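Local coordinates for protein enoyl-CoA hydratase, EchA12_1 (Mycobacterium marinum M, PDB 3QRE) that is a probable crotonase-like enoyl-CoA hydratase, adding water to the double bond of enoyl-CoA thioesters in fatty acid metabolism, at residues A30-A35 and T44-D49; N52-D57 and G86-A91; R76-T81 and K131-A136. All blocks are in the same frame, centred on the assembly; numbering follows the deposited sequence.

Interaction 1: A30-A35 and T44-D49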
ATOM      1  N   ALA A  30       7.837 -35.478  -6.919  1.00 52.03           N
ATOM      2  CA  ALA A  30       6.951 -34.507  -6.269  1.00 50.27           C
ATOM      3  C   ALA A  30       7.014 -33.133  -6.948  1.00 48.85           C
ATOM      4  O   ALA A  30       5.991 -32.468  -7.098  1.00 48.33           O
ATOM      5  CB  ALA A  30       7.248 -34.404  -4.766  1.00 49.71           C
ATOM      6  N   VAL A  31       8.207 -32.737  -7.385  1.00 47.86           N
ATOM      7  CA  VAL A  31       8.412 -31.459  -8.062  1.00 46.68           C
ATOM      8  C   VAL A  31       9.183 -31.685  -9.370  1.00 47.11           C
ATOM      9  O   VAL A  31      10.262 -32.275  -9.360  1.00 47.87           O
ATOM     10  CB  VAL A  31       9.178 -30.445  -7.133  1.00 46.17           C
ATOM     11  CG1 VAL A  31       9.474 -29.148  -7.855  1.00 45.41           C
ATOM     12  CG2 VAL A  31       8.397 -30.164  -5.872  1.00 44.05           C
ATOM     13  N   LEU A  32       8.632 -31.217 -10.487  1.00 46.77           N
ATOM     14  CA  LEU A  32       9.319 -31.304 -11.777  1.00 47.01           C
ATOM     15  C   LEU A  32      10.189 -30.083 -12.049  1.00 46.75           C
ATOM     16  O   LEU A  32       9.862 -28.951 -11.642  1.00 45.35           O
ATOM     17  CB  LEU A  32       8.311 -31.460 -12.917  1.00 47.45           C
ATOM     18  CG  LEU A  32       7.275 -32.569 -12.758  1.00 48.55           C
ATOM     19  CD1 LEU A  32       6.207 -32.440 -13.830  1.00 48.29           C
ATOM     20  CD2 LEU A  32       7.955 -33.957 -12.790  1.00 50.65           C
ATOM     21  N   TYR A  33      11.289 -30.321 -12.763  1.00 47.23           N
ATOM     22  CA  TYR A  33      12.234 -29.283 -13.103  1.00 46.87           C
ATOM     23  C   TYR A  33      12.541 -29.260 -14.615  1.00 48.43           C
ATOM     24  O   TYR A  33      12.935 -30.260 -15.203  1.00 49.20           O
ATOM     25  CB  TYR A  33      13.509 -29.496 -12.298  1.00 46.30           C
ATOM     26  CG  TYR A  33      14.572 -28.452 -12.529  1.00 45.22           C
ATOM     27  CD1 TYR A  33      14.762 -27.431 -11.605  1.00 42.94           C
ATOM     28  CD2 TYR A  33      15.400 -28.487 -13.670  1.00 43.55           C
ATOM     29  CE1 TYR A  33      15.742 -26.456 -11.786  1.00 42.35           C
ATOM     30  CE2 TYR A  33      16.385 -27.505 -13.871  1.00 43.86           C
ATOM     31  CZ  TYR A  33      16.544 -26.485 -12.912  1.00 43.39           C
ATOM     32  OH  TYR A  33      17.501 -25.504 -13.041  1.00 42.47           O
ATOM     33  N   GLU A  34      12.397 -28.095 -15.226  1.00 48.94           N
ATOM     34  CA  GLU A  34      12.648 -27.953 -16.650  1.00 50.57           C
ATOM     35  C   GLU A  34      13.283 -26.596 -16.962  1.00 50.07           C
ATOM     36  O   GLU A  34      12.847 -25.566 -16.448  1.00 49.49           O
ATOM     37  CB  GLU A  34      11.339 -28.141 -17.416  1.00 51.06           C
ATOM     38  CG  GLU A  34      11.398 -27.816 -18.895  1.00 54.47           C
ATOM     39  CD  GLU A  34      10.021 -27.853 -19.559  1.00 59.00           C
ATOM     40  OE1 GLU A  34       9.082 -28.485 -19.006  1.00 60.21           O
ATOM     41  OE2 GLU A  34       9.882 -27.241 -20.643  1.00 62.11           O
ATOM     42  N   ALA A  35      14.314 -26.605 -17.802  1.00 50.74           N
ATOM     43  CA  ALA A  35      14.995 -25.372 -18.209  1.00 50.66           C
ATOM     44  C   ALA A  35      14.713 -25.004 -19.681  1.00 51.38           C
ATOM     45  O   ALA A  35      14.912 -25.831 -20.578  1.00 52.27           O
ATOM     46  CB  ALA A  35      16.491 -25.518 -17.960  1.00 50.80           C
ATOM     47  N   THR A  44       7.550 -27.128 -11.104  1.00 36.26           N
ATOM     48  CA  THR A  44       6.155 -27.536 -11.146  1.00 37.25           C
ATOM     49  C   THR A  44       5.823 -28.472  -9.993  1.00 38.17           C
ATOM     50  O   THR A  44       6.402 -29.570  -9.893  1.00 38.81           O
ATOM     51  CB  THR A  44       5.817 -28.205 -12.516  1.00 38.42           C
ATOM     52  OG1 THR A  44       6.209 -27.324 -13.580  1.00 38.96           O
ATOM     53  CG2 THR A  44       4.307 -28.541 -12.647  1.00 37.00           C
ATOM     54  N   PHE A  45       4.906 -28.035  -9.118  1.00 38.24           N
ATOM     55  CA  PHE A  45       4.329 -28.937  -8.110  1.00 39.33           C
ATOM     56  C   PHE A  45       3.548 -30.041  -8.826  1.00 40.70           C
ATOM     57  O   PHE A  45       2.669 -29.765  -9.650  1.00 40.89           O
ATOM     58  CB  PHE A  45       3.418 -28.208  -7.112  1.00 38.65           C
ATOM     59  CG  PHE A  45       4.100 -27.101  -6.338  1.00 38.49           C
ATOM     60  CD1 PHE A  45       5.298 -27.328  -5.660  1.00 37.72           C
ATOM     61  CD2 PHE A  45       3.529 -25.833  -6.286  1.00 38.44           C
ATOM     62  CE1 PHE A  45       5.909 -26.322  -4.947  1.00 36.86           C
ATOM     63  CE2 PHE A  45       4.134 -24.808  -5.581  1.00 37.54           C
ATOM     64  CZ  PHE A  45       5.329 -25.055  -4.904  1.00 38.67           C
ATOM     65  N   ASN A  46       3.887 -31.285  -8.503  1.00 42.15           N
ATOM     66  CA  ASN A  46       3.404 -32.448  -9.243  1.00 43.58           C
ATOM     67  C   ASN A  46       2.687 -33.469  -8.370  1.00 44.14           C
ATOM     68  O   ASN A  46       2.940 -34.665  -8.456  1.00 45.13           O
ATOM     69  CB  ASN A  46       4.560 -33.118 -10.007  1.00 44.10           C
ATOM     70  CG  ASN A  46       4.077 -34.204 -10.961  1.00 45.58           C
ATOM     71  OD1 ASN A  46       3.031 -34.065 -11.599  1.00 46.28           O
ATOM     72  ND2 ASN A  46       4.836 -35.287 -11.059  1.00 45.52           N
ATOM     73  N   ARG A  47       1.794 -32.979  -7.526  1.00 44.13           N
ATOM     74  CA  ARG A  47       0.876 -33.826  -6.781  1.00 44.51           C
ATOM     75  C   ARG A  47      -0.543 -33.342  -7.031  1.00 44.21           C
ATOM     76  O   ARG A  47      -1.251 -32.978  -6.095  1.00 43.57           O
ATOM     77  CB  ARG A  47       1.204 -33.773  -5.290  1.00 44.51           C
ATOM     78  CG  ARG A  47       2.554 -34.378  -4.931  1.00 46.86           C
ATOM     79  CD  ARG A  47       2.590 -35.883  -5.284  1.00 50.43           C
ATOM     80  NE  ARG A  47       3.731 -36.546  -4.663  1.00 51.61           N
ATOM     81  CZ  ARG A  47       4.731 -37.116  -5.331  1.00 53.55           C
ATOM     82  NH1 ARG A  47       4.736 -37.129  -6.663  1.00 51.74           N
ATOM     83  NH2 ARG A  47       5.728 -37.682  -4.651  1.00 55.30           N
ATOM     84  N   ALA A  48      -0.948 -33.342  -8.302  1.00 45.09           N
ATOM     85  CA  ALA A  48      -2.247 -32.795  -8.707  1.00 45.85           C
ATOM     86  C   ALA A  48      -3.426 -33.464  -8.012  1.00 47.06           C
ATOM     87  O   ALA A  48      -4.376 -32.767  -7.641  1.00 47.56           O
ATOM     88  CB  ALA A  48      -2.419 -32.834 -10.217  1.00 46.51           C
ATOM     89  N   ASP A  49      -3.359 -34.788  -7.807  1.00 48.17           N
ATOM     90  CA  ASP A  49      -4.432 -35.534  -7.115  1.00 48.81           C
ATOM     91  C   ASP A  49      -4.851 -34.880  -5.788  1.00 48.38           C
ATOM     92  O   ASP A  49      -6.023 -34.956  -5.419  1.00 49.31           O
ATOM     93  CB  ASP A  49      -4.080 -37.017  -6.901  1.00 49.63           C
TER
HETATM   94  O   HOH W   1       8.564 -28.100 -14.417  1.00 19.64           O
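Thr-44 faces Leu-32 as a hydrogen-bonded pair of the N-terminal antiparallel beta hairpin, whose first strand 31-35 is the outermost strand, within the chain, of the six-stranded sheet of this crotonase-like fold. Two backbone bonds join the pair: Leu-32 N reaches Thr-44 O at 2.8 Å, in the carbonyl plane, and Thr-44 N returns to Leu-32 O at 3.0 Å. Their side chains share a face of the sheet and meet through their CB atoms, while OG1 of Thr-44, set beside its own backbone N (chi1 -53°), contacts a water 2.6 Å away that also gives a weak bond to Leu-32 O.

Phe-45 pairs with Val-31 in the following, non-hydrogen-bonded position and lies on the other face, where its ring packs on Leu-58 of helix 56-71. CG2 of Val-31 approaches the edge of the ring near its plane, 4.2 Å from Phe-45 CD1. Asn-46 leaves the strand, yet its N still bonds to Ala-30 O at 2.8 Å. With CG anti to the backbone N (chi1 -171°), its amide crosses the branched end of Leu-32, bringing ND2 to 3.8 Å from Leu-32 CD2; that nitrogen bonds to the carbonyl of Asp-29.

Arg-47 then folds back to Ala-30, bent at chi2 (-62°). NE forms a salt bridge with Asp-57 at the start of helix 56-71 and NH1 bonds to Gln-28 O, bonds that help to hold the plane in position. Ala-30 CA sits over one guanidinium face, displaced toward its rim, 3.5 Å from Arg-47 NH1.

Interaction 2: N52-D57 and G86-A91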
ATOM      1  N   ASN A  52      -1.918 -30.292  -5.015  1.00 38.73           N
ATOM      2  CA  ASN A  52      -0.576 -29.864  -4.626  1.00 37.44           C
ATOM      3  C   ASN A  52      -0.458 -29.325  -3.194  1.00 37.36           C
ATOM      4  O   ASN A  52       0.317 -28.388  -2.935  1.00 35.94           O
ATOM      5  CB  ASN A  52      -0.050 -28.828  -5.636  1.00 36.39           C
ATOM      6  CG  ASN A  52       0.130 -29.414  -7.003  1.00 34.39           C
ATOM      7  OD1 ASN A  52       0.644 -30.501  -7.145  1.00 31.25           O
ATOM      8  ND2 ASN A  52      -0.291 -28.692  -8.018  1.00 33.03           N
ATOM      9  N   ALA A  53      -1.217 -29.929  -2.277  1.00 38.20           N
ATOM     10  CA  ALA A  53      -1.228 -29.532  -0.868  1.00 38.89           C
ATOM     11  C   ALA A  53       0.168 -29.723  -0.305  1.00 39.53           C
ATOM     12  O   ALA A  53       0.808 -30.723  -0.597  1.00 40.65           O
ATOM     13  CB  ALA A  53      -2.229 -30.376  -0.099  1.00 39.43           C
ATOM     14  N   TRP A  54       0.656 -28.772   0.484  1.00 39.90           N
ATOM     15  CA  TRP A  54       2.036 -28.864   0.987  1.00 40.78           C
ATOM     16  C   TRP A  54       2.296 -30.155   1.790  1.00 41.46           C
ATOM     17  O   TRP A  54       1.425 -30.669   2.491  1.00 42.15           O
ATOM     18  CB  TRP A  54       2.404 -27.640   1.819  1.00 39.83           C
ATOM     19  CG  TRP A  54       3.874 -27.444   1.988  1.00 41.46           C
ATOM     20  CD1 TRP A  54       4.638 -27.827   3.054  1.00 43.74           C
ATOM     21  CD2 TRP A  54       4.769 -26.793   1.065  1.00 41.92           C
ATOM     22  NE1 TRP A  54       5.964 -27.441   2.852  1.00 44.15           N
ATOM     23  CE2 TRP A  54       6.061 -26.811   1.642  1.00 41.76           C
ATOM     24  CE3 TRP A  54       4.595 -26.169  -0.178  1.00 42.76           C
ATOM     25  CZ2 TRP A  54       7.178 -26.247   1.010  1.00 44.45           C
ATOM     26  CZ3 TRP A  54       5.722 -25.607  -0.814  1.00 44.37           C
ATOM     27  CH2 TRP A  54       6.993 -25.656  -0.214  1.00 43.45           C
ATOM     28  N   GLY A  55       3.509 -30.666   1.670  1.00 41.87           N
ATOM     29  CA  GLY A  55       3.915 -31.884   2.354  1.00 42.74           C
ATOM     30  C   GLY A  55       5.408 -32.073   2.166  1.00 42.87           C
ATOM     31  O   GLY A  55       6.021 -31.408   1.306  1.00 42.35           O
ATOM     32  N   PRO A  56       6.006 -32.979   2.965  1.00 43.42           N
ATOM     33  CA  PRO A  56       7.456 -33.113   3.020  1.00 43.35           C
ATOM     34  C   PRO A  56       8.061 -33.502   1.681  1.00 43.06           C
ATOM     35  O   PRO A  56       9.168 -33.062   1.373  1.00 43.05           O
ATOM     36  CB  PRO A  56       7.675 -34.210   4.071  1.00 44.56           C
ATOM     37  CG  PRO A  56       6.372 -34.871   4.239  1.00 44.89           C
ATOM     38  CD  PRO A  56       5.339 -33.849   3.951  1.00 43.97           C
ATOM     39  N   ASP A  57       7.342 -34.303   0.899  1.00 42.58           N
ATOM     40  CA  ASP A  57       7.774 -34.636  -0.467  1.00 42.69           C
ATOM     41  C   ASP A  57       7.853 -33.382  -1.338  1.00 41.02           C
ATOM     42  O   ASP A  57       8.825 -33.177  -2.068  1.00 40.70           O
ATOM     43  CB  ASP A  57       6.879 -35.714  -1.132  1.00 42.83           C
ATOM     44  CG  ASP A  57       5.379 -35.321  -1.178  1.00 43.75           C
ATOM     45  OD1 ASP A  57       4.625 -35.898  -1.992  1.00 44.64           O
ATOM     46  OD2 ASP A  57       4.940 -34.460  -0.385  1.00 43.43           O
ATOM     47  N   GLY A  86      -5.048 -27.169  -9.479  1.00 44.65           N
ATOM     48  CA  GLY A  86      -4.614 -26.324  -8.358  1.00 42.84           C
ATOM     49  C   GLY A  86      -3.144 -25.884  -8.338  1.00 41.34           C
ATOM     50  O   GLY A  86      -2.265 -26.590  -8.823  1.00 40.74           O
ATOM     51  N   PHE A  87      -2.896 -24.698  -7.784  1.00 39.81           N
ATOM     52  CA  PHE A  87      -1.530 -24.197  -7.564  1.00 39.02           C
ATOM     53  C   PHE A  87      -0.865 -24.883  -6.341  1.00 38.75           C
ATOM     54  O   PHE A  87       0.102 -25.638  -6.481  1.00 38.51           O
ATOM     55  CB  PHE A  87      -1.530 -22.647  -7.447  1.00 37.82           C
ATOM     56  CG  PHE A  87      -0.175 -22.055  -7.113  1.00 36.40           C
ATOM     57  CD1 PHE A  87       0.784 -21.864  -8.102  1.00 34.31           C
ATOM     58  CD2 PHE A  87       0.135 -21.672  -5.804  1.00 34.60           C
ATOM     59  CE1 PHE A  87       2.049 -21.304  -7.799  1.00 32.27           C
ATOM     60  CE2 PHE A  87       1.399 -21.128  -5.498  1.00 34.71           C
ATOM     61  CZ  PHE A  87       2.351 -20.949  -6.500  1.00 32.89           C
ATOM     62  N   CYS A  88      -1.407 -24.605  -5.156  1.00 38.71           N
ATOM     63  CA  CYS A  88      -1.033 -25.258  -3.903  1.00 39.34           C
ATOM     64  C   CYS A  88      -2.134 -24.931  -2.871  1.00 40.47           C
ATOM     65  O   CYS A  88      -2.235 -23.788  -2.386  1.00 39.06           O
ATOM     66  CB  CYS A  88       0.338 -24.779  -3.418  1.00 38.44           C
ATOM     67  SG  CYS A  88       0.815 -25.419  -1.788  1.00 38.18           S
ATOM     68  N   ALA A  89      -2.967 -25.929  -2.567  1.00 42.42           N
ATOM     69  CA  ALA A  89      -4.145 -25.726  -1.696  1.00 44.74           C
ATOM     70  C   ALA A  89      -4.005 -26.354  -0.311  1.00 45.95           C
ATOM     71  O   ALA A  89      -4.391 -27.500  -0.117  1.00 47.25           O
ATOM     72  CB  ALA A  89      -5.444 -26.226  -2.388  1.00 44.79           C
ATOM     73  N   GLY A  90      -3.461 -25.594   0.642  1.00 47.03           N
ATOM     74  CA  GLY A  90      -3.347 -26.042   2.036  1.00 48.47           C
ATOM     75  C   GLY A  90      -2.177 -26.983   2.242  1.00 49.70           C
ATOM     76  O   GLY A  90      -1.233 -26.994   1.441  1.00 49.51           O
ATOM     77  N   ALA A  91      -2.241 -27.772   3.316  1.00 51.07           N
ATOM     78  CA  ALA A  91      -1.150 -28.683   3.686  1.00 52.56           C
ATOM     79  C   ALA A  91      -1.645 -30.117   3.907  1.00 53.72           C
ATOM     80  O   ALA A  91      -2.760 -30.316   4.398  1.00 54.79           O
ATOM     81  CB  ALA A  91      -0.408 -28.165   4.934  1.00 52.62           C
TER
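Asn-52 turns its amide to the chain at 86-88 and donates from ND2 to Gly-86 O at 3.0 Å. The nitrogen lies above the plane of that carbonyl, and a second, weak bond runs from Asn-52 ND2 to Phe-87 O at 3.4 Å. CB of Asn-52 also rests against Phe-87 O, 3.3 Å away. Further along, Trp-54 N donates to Gly-90 O at 2.8 Å in a fairly straight bond (162°). Ala-53 CB packs 3.6 Å from Ala-89 O. SG of Cys-88, anti to its backbone N (chi1 175°), comes within 3.2 Å of Asn-52 O and to the edge of the Trp-54 indole, near its plane, 4.2 Å from Trp-54 CE3.

The contact joins the loop leading into helix 56-71, with Gly-55 as its N-cap, to strand 88-89, outermost within the chain in the small second sheet of the crotonase-like fold. In crotonases the chain equivalent to 88-90 supplies an N-H to the oxyanion hole, so this contact probably positions that part of the active site. Backbone bonds from Cys-88 and Gly-90 to Val-142 hold the strand.

Outside this shell, Arg-47 N bonds to Asn-52 OD1 and Arg-83 O accepts from Asn-52 ND2, so both ends of the buried amide are engaged and its rotation is fixed. Gly-86 O also accepts from Asn-138 ND2, while the indole of Trp-54 packs on Ile-144 and Gln-148 of helix 144-151.

Interaction 3: R76-T81 and K131-A136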
ATOM      1  N   ARG A  76      18.686 -17.855 -15.357  1.00 37.32           N
ATOM      2  CA  ARG A  76      18.495 -16.444 -15.060  1.00 37.42           C
ATOM      3  C   ARG A  76      17.253 -16.172 -14.205  1.00 36.81           C
ATOM      4  O   ARG A  76      17.292 -15.339 -13.295  1.00 37.01           O
ATOM      5  CB  ARG A  76      18.398 -15.658 -16.361  1.00 37.86           C
ATOM      6  CG  ARG A  76      19.628 -15.818 -17.287  1.00 39.66           C
ATOM      7  CD  ARG A  76      20.813 -15.121 -16.675  1.00 42.03           C
ATOM      8  NE  ARG A  76      20.350 -13.956 -15.907  1.00 43.43           N
ATOM      9  CZ  ARG A  76      20.043 -12.764 -16.430  1.00 44.44           C
ATOM     10  NH1 ARG A  76      20.165 -12.544 -17.741  1.00 44.25           N
ATOM     11  NH2 ARG A  76      19.610 -11.785 -15.632  1.00 43.75           N
ATOM     12  N   VAL A  77      16.150 -16.851 -14.511  1.00 35.94           N
ATOM     13  CA  VAL A  77      14.881 -16.596 -13.834  1.00 34.68           C
ATOM     14  C   VAL A  77      14.177 -17.928 -13.548  1.00 34.44           C
ATOM     15  O   VAL A  77      14.334 -18.912 -14.308  1.00 33.99           O
ATOM     16  CB  VAL A  77      13.964 -15.673 -14.669  1.00 34.56           C
ATOM     17  CG1 VAL A  77      12.726 -15.257 -13.873  1.00 34.29           C
ATOM     18  CG2 VAL A  77      14.709 -14.434 -15.122  1.00 34.39           C
ATOM     19  N   ILE A  78      13.409 -17.940 -12.459  1.00 33.21           N
ATOM     20  CA  ILE A  78      12.634 -19.106 -12.033  1.00 33.74           C
ATOM     21  C   ILE A  78      11.130 -18.870 -12.198  1.00 33.07           C
ATOM     22  O   ILE A  78      10.605 -17.824 -11.801  1.00 32.58           O
ATOM     23  CB  ILE A  78      12.904 -19.460 -10.544  1.00 33.46           C
ATOM     24  CG1 ILE A  78      14.390 -19.782 -10.309  1.00 34.60           C
ATOM     25  CG2 ILE A  78      12.014 -20.628 -10.102  1.00 34.81           C
ATOM     26  CD1 ILE A  78      14.822 -19.779  -8.810  1.00 35.74           C
ATOM     27  N   VAL A  79      10.441 -19.839 -12.791  1.00 33.27           N
ATOM     28  CA  VAL A  79       8.967 -19.812 -12.852  1.00 32.64           C
ATOM     29  C   VAL A  79       8.429 -20.961 -12.001  1.00 32.35           C
ATOM     30  O   VAL A  79       8.907 -22.090 -12.103  1.00 32.42           O
ATOM     31  CB  VAL A  79       8.423 -19.813 -14.313  1.00 33.24           C
ATOM     32  CG1 VAL A  79       6.926 -20.051 -14.365  1.00 32.52           C
ATOM     33  CG2 VAL A  79       8.720 -18.462 -14.968  1.00 33.73           C
ATOM     34  N   LEU A  80       7.473 -20.638 -11.128  1.00 31.67           N
ATOM     35  CA  LEU A  80       6.866 -21.588 -10.208  1.00 31.32           C
ATOM     36  C   LEU A  80       5.360 -21.764 -10.508  1.00 31.33           C
ATOM     37  O   LEU A  80       4.621 -20.788 -10.583  1.00 30.04           O
ATOM     38  CB  LEU A  80       7.090 -21.129  -8.754  1.00 31.10           C
ATOM     39  CG  LEU A  80       6.506 -21.991  -7.613  1.00 31.77           C
ATOM     40  CD1 LEU A  80       7.212 -23.362  -7.604  1.00 31.15           C
ATOM     41  CD2 LEU A  80       6.572 -21.294  -6.197  1.00 29.17           C
ATOM     42  N   THR A  81       4.927 -23.017 -10.675  1.00 32.35           N
ATOM     43  CA  THR A  81       3.532 -23.353 -11.005  1.00 33.62           C
ATOM     44  C   THR A  81       3.106 -24.735 -10.460  1.00 34.22           C
ATOM     45  O   THR A  81       3.935 -25.508  -9.993  1.00 33.96           O
ATOM     46  CB  THR A  81       3.263 -23.265 -12.558  1.00 34.54           C
ATOM     47  OG1 THR A  81       1.848 -23.193 -12.819  1.00 35.40           O
ATOM     48  CG2 THR A  81       3.907 -24.464 -13.332  1.00 33.47           C
ATOM     49  N   LYS A 131      18.086 -14.754  -7.497  1.00 27.74           N
ATOM     50  CA  LYS A 131      17.304 -14.785  -8.747  1.00 28.09           C
ATOM     51  C   LYS A 131      15.810 -14.606  -8.500  1.00 27.52           C
ATOM     52  O   LYS A 131      15.298 -15.089  -7.507  1.00 27.74           O
ATOM     53  CB  LYS A 131      17.549 -16.121  -9.501  1.00 28.09           C
ATOM     54  CG  LYS A 131      19.015 -16.344  -9.817  1.00 28.26           C
ATOM     55  CD  LYS A 131      19.338 -17.699 -10.449  1.00 28.76           C
ATOM     56  CE  LYS A 131      20.861 -17.695 -10.749  1.00 29.12           C
ATOM     57  NZ  LYS A 131      21.365 -18.876 -11.541  1.00 30.02           N
ATOM     58  N   PRO A 132      15.101 -13.947  -9.424  1.00 27.99           N
ATOM     59  CA  PRO A 132      13.671 -13.717  -9.274  1.00 27.46           C
ATOM     60  C   PRO A 132      12.864 -15.006  -9.425  1.00 27.91           C
ATOM     61  O   PRO A 132      13.266 -15.911 -10.179  1.00 27.56           O
ATOM     62  CB  PRO A 132      13.332 -12.765 -10.439  1.00 27.53           C
ATOM     63  CG  PRO A 132      14.671 -12.395 -11.073  1.00 28.29           C
ATOM     64  CD  PRO A 132      15.590 -13.506 -10.746  1.00 28.63           C
ATOM     65  N   VAL A 133      11.723 -15.079  -8.722  1.00 27.20           N
ATOM     66  CA  VAL A 133      10.786 -16.174  -8.891  1.00 26.47           C
ATOM     67  C   VAL A 133       9.460 -15.568  -9.319  1.00 26.84           C
ATOM     68  O   VAL A 133       8.938 -14.641  -8.662  1.00 26.95           O
ATOM     69  CB  VAL A 133      10.648 -17.035  -7.590  1.00 26.82           C
ATOM     70  CG1 VAL A 133       9.762 -18.260  -7.813  1.00 25.20           C
ATOM     71  CG2 VAL A 133      12.018 -17.487  -7.084  1.00 27.35           C
ATOM     72  N   ILE A 134       8.936 -16.064 -10.435  1.00 27.24           N
ATOM     73  CA  ILE A 134       7.642 -15.661 -10.939  1.00 27.76           C
ATOM     74  C   ILE A 134       6.662 -16.804 -10.665  1.00 28.53           C
ATOM     75  O   ILE A 134       6.827 -17.915 -11.196  1.00 29.44           O
ATOM     76  CB  ILE A 134       7.678 -15.374 -12.470  1.00 28.94           C
ATOM     77  CG1 ILE A 134       8.921 -14.566 -12.907  1.00 28.54           C
ATOM     78  CG2 ILE A 134       6.390 -14.708 -12.946  1.00 30.83           C
ATOM     79  CD1 ILE A 134       9.245 -13.316 -12.044  1.00 27.00           C
ATOM     80  N   ALA A 135       5.646 -16.540  -9.842  1.00 28.29           N
ATOM     81  CA  ALA A 135       4.569 -17.488  -9.635  1.00 28.69           C
ATOM     82  C   ALA A 135       3.501 -17.358 -10.706  1.00 29.65           C
ATOM     83  O   ALA A 135       3.019 -16.247 -11.009  1.00 30.55           O
ATOM     84  CB  ALA A 135       3.950 -17.333  -8.229  1.00 28.92           C
ATOM     85  N   ALA A 136       3.134 -18.501 -11.285  1.00 29.46           N
ATOM     86  CA  ALA A 136       2.029 -18.574 -12.210  1.00 29.41           C
ATOM     87  C   ALA A 136       0.935 -19.378 -11.543  1.00 29.38           C
ATOM     88  O   ALA A 136       0.983 -20.595 -11.526  1.00 30.15           O
ATOM     89  CB  ALA A 136       2.467 -19.233 -13.483  1.00 30.54           C
TER
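Parallel strands 77-81 and 133-136 are neighbours inside the main sheet of the crotonase-like fold, and their segments run at 24° to each other. Backbone bonds alternate along them: Ile-78 N donates to Pro-132 O, Ile-78 O receives Ile-134 N, Leu-80 N donates to Ile-134 O and Leu-80 O receives Ala-136 N. The last is nearly straight, with an N-H...O angle of 176° and 2.8 Å between Ala-136 N and Leu-80 O. A side-chain bond follows at the C-terminal end, where Thr-81 OG1, anti to its backbone N (chi1 -163°), donates to Ala-136 O at 3.0 Å in the carbonyl plane.

On the face carrying Ile-78, Leu-80, Val-133 and Ala-135, the two methyls of Val-133 divide the packing. CG1 touches both Ile-78 CG2 and Leu-80 CB, each 4.0 Å away, whereas CG2 meets the end of the Ile-78 side chain, 4.0 Å from its CD1. The opposite face brings Ile-134 against two valines: its CG1, beside the backbone N, reaches Val-77 CG1 at 4.0 Å, and its CB lies 4.1 Å from Val-79 CG2. Helix 221-235 packs on Val-77 and Ala-136.

At the N-terminal end Pro-132 CD rests 3.6 Å from Arg-76 O, and Pro-132 also packs on Leu-196 of a second subunit. The extended Lys-131 chain carries NZ to the carbonyls of Ile-75 and Ala-69. Parallel inner strands packed on both faces in this way belong to the beta-sheet core of the crotonase spiral fold, which is built from repeated beta-beta-alpha units.

Overall arrangement
Interactions 1 and 3 belong to the same six-stranded sheet, with centres about 14 Å apart: strand 40-45 pairs with strand 31-35, outermost within the chain, on one side and with strand 77-82 on the other, and 77-82 passes the sheet on to 133-137. Interactions 1 and 2, with centres about 11 Å apart, meet where the chain leaves strand 40-45 for helix 56-71; Arg-47 is shared by both. Interactions 2 and 3, centres about 18 Å apart, alternate along the chain after interaction 1 closes, and the Phe-87 ring touches Leu-80, Thr-81 and Ala-136. Together they tie the N-terminal hairpin, the central strands and the margin of the second sheet into one crotonase-like core.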